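Local coordinates for molybdopterin synthase catalytic subunit (Helicobacter pylori, PDB 3RPF), which probably converts precursor Z into molybdopterin by inserting two sulfur atoms, supplied by its partner MoaD, to form the dithiolene group, at residues A32-V37 against N103-Y108. Sequence-based numbering, arbitrary orientation.
Sequences AFCVFV and NALELY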
# COMPACT_ATOMS: atom_id res chain seq x y z
N ALA A 32 -8.00 8.21 2.67
CA ALA A 32 -6.86 7.39 2.22
C ALA A 32 -6.99 5.93 2.64
O ALA A 32 -7.25 5.63 3.81
CB ALA A 32 -5.54 7.96 2.72
N PHE A 33 -6.76 5.04 1.68
CA PHE A 33 -7.08 3.62 1.89
C PHE A 33 -5.96 2.79 1.28
O PHE A 33 -5.85 2.71 0.05
CB PHE A 33 -8.44 3.36 1.22
CG PHE A 33 -8.96 1.94 1.36
CD1 PHE A 33 -9.63 1.53 2.50
CD2 PHE A 33 -8.84 1.04 0.31
CE1 PHE A 33 -10.14 0.24 2.60
CE2 PHE A 33 -9.35 -0.24 0.40
CZ PHE A 33 -10.00 -0.65 1.55
N CYS A 34 -5.11 2.19 2.13
CA CYS A 34 -4.00 1.36 1.66
C CYS A 34 -4.23 -0.11 1.96
O CYS A 34 -4.49 -0.48 3.11
CB CYS A 34 -2.71 1.76 2.35
SG CYS A 34 -2.45 3.53 2.51
N VAL A 35 -4.07 -0.96 0.95
CA VAL A 35 -4.31 -2.39 1.09
C VAL A 35 -3.08 -3.16 0.63
O VAL A 35 -2.40 -2.77 -0.34
CB VAL A 35 -5.49 -2.85 0.22
CG1 VAL A 35 -5.55 -4.37 0.18
CG2 VAL A 35 -6.79 -2.27 0.75
N PHE A 36 -2.77 -4.24 1.34
CA PHE A 36 -1.81 -5.22 0.87
C PHE A 36 -2.46 -6.59 0.87
O PHE A 36 -3.16 -6.95 1.82
CB PHE A 36 -0.57 -5.26 1.76
CG PHE A 36 0.47 -6.23 1.27
CD1 PHE A 36 1.41 -5.84 0.33
CD2 PHE A 36 0.48 -7.54 1.72
CE1 PHE A 36 2.36 -6.74 -0.14
CE2 PHE A 36 1.44 -8.45 1.25
CZ PHE A 36 2.37 -8.04 0.33
N VAL A 37 -2.22 -7.35 -0.19
CA VAL A 37 -2.73 -8.70 -0.27
C VAL A 37 -1.57 -9.63 -0.63
O VAL A 37 -0.89 -9.42 -1.63
CB VAL A 37 -3.83 -8.85 -1.31
CG1 VAL A 37 -4.30 -10.32 -1.39
CG2 VAL A 37 -4.99 -7.91 -0.98
N ASN A 103 0.14 9.54 7.40
CA ASN A 103 0.27 8.55 8.48
C ASN A 103 -0.16 7.17 8.04
O ASN A 103 0.41 6.17 8.47
CB ASN A 103 -0.51 8.96 9.73
CG ASN A 103 -0.04 10.27 10.31
OD1 ASN A 103 1.04 10.76 9.99
ND2 ASN A 103 -0.86 10.86 11.18
N ALA A 104 -1.20 7.09 7.21
CA ALA A 104 -1.70 5.79 6.76
C ALA A 104 -0.63 5.05 5.97
O ALA A 104 -0.44 3.84 6.14
CB ALA A 104 -2.94 5.97 5.90
N LEU A 105 0.06 5.77 5.09
CA LEU A 105 1.11 5.14 4.28
C LEU A 105 2.33 4.76 5.12
O LEU A 105 2.98 3.76 4.84
CB LEU A 105 1.53 6.08 3.15
CG LEU A 105 0.57 6.12 1.97
CD1 LEU A 105 0.89 7.32 1.06
CD2 LEU A 105 0.65 4.84 1.19
N GLU A 106 2.65 5.57 6.13
CA GLU A 106 3.81 5.30 6.96
C GLU A 106 3.57 4.06 7.82
O GLU A 106 4.42 3.18 7.90
CB GLU A 106 4.15 6.51 7.85
N LEU A 107 2.40 3.98 8.45
CA LEU A 107 2.09 2.80 9.26
C LEU A 107 2.05 1.53 8.41
O LEU A 107 2.48 0.46 8.83
CB LEU A 107 0.76 2.99 9.97
CG LEU A 107 0.86 3.80 11.25
CD1 LEU A 107 -0.47 4.45 11.56
CD2 LEU A 107 1.30 2.90 12.39
N TYR A 108 1.53 1.67 7.19
CA TYR A 108 1.39 0.54 6.28
C TYR A 108 2.74 -0.08 6.00
O TYR A 108 2.92 -1.29 6.17
CB TYR A 108 0.77 1.07 5.00
CG TYR A 108 0.63 0.14 3.81
CD1 TYR A 108 -0.48 -0.67 3.65
CD2 TYR A 108 1.56 0.18 2.78
CE1 TYR A 108 -0.63 -1.48 2.52
CE2 TYR A 108 1.42 -0.61 1.65
CZ TYR A 108 0.33 -1.42 1.51
OH TYR A 108 0.23 -2.18 0.34
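C34 and F36 of strand 32-39, the outermost of its sheet within this chain, meet Y108 of helix 101-118 in a buried helix-on-sheet contact, mostly apolar and closed by one hydrogen bond from the tyrosine hydroxyl to the strand backbone. The two short segments run nearly parallel, 17° apart, with their axes 8.5 Å from each other. C34 lies at the middle: its CB sits over one face of the Y108 ring, 4.0 Å from the centroid, in a CH-pi contact. Its SG stands higher above the same ring, a more distant sulfur-aromatic contact, and turns to the helix, where it packs against L105 CD2 at 3.6 Å and, more loosely, A104 CB. With CG anti to the backbone N (chi1 174°), the ring of Y108 leaves the helix and extends across C34. At its far end Y108 OH donates to V35 O at 2.8 Å, approaching from above the carbonyl plane with a C=O...O angle of 113°. V35 takes part through its main chain, while its side chain points to the other face of the sheet. In this alpha/beta MoaE fold the strand is sandwiched between helices 14-27 and 101-118. It pairs along one edge with strand 90-98 and along the other, in an antiparallel ladder, with a strand of the second MoaE subunit, continuing the sheet across the dimer interface. Y108 also meets Y108 of that subunit and packs on C34 of the same neighbouring chain. Within the contact, the side chains of F36 and Y108 run across each other at about a right angle, and it is the hydroxyl, not the Y108 ring, that meets the edge of the F36 ring, near its plane; Y108 OH also lies 3.5 Å from F36 CB.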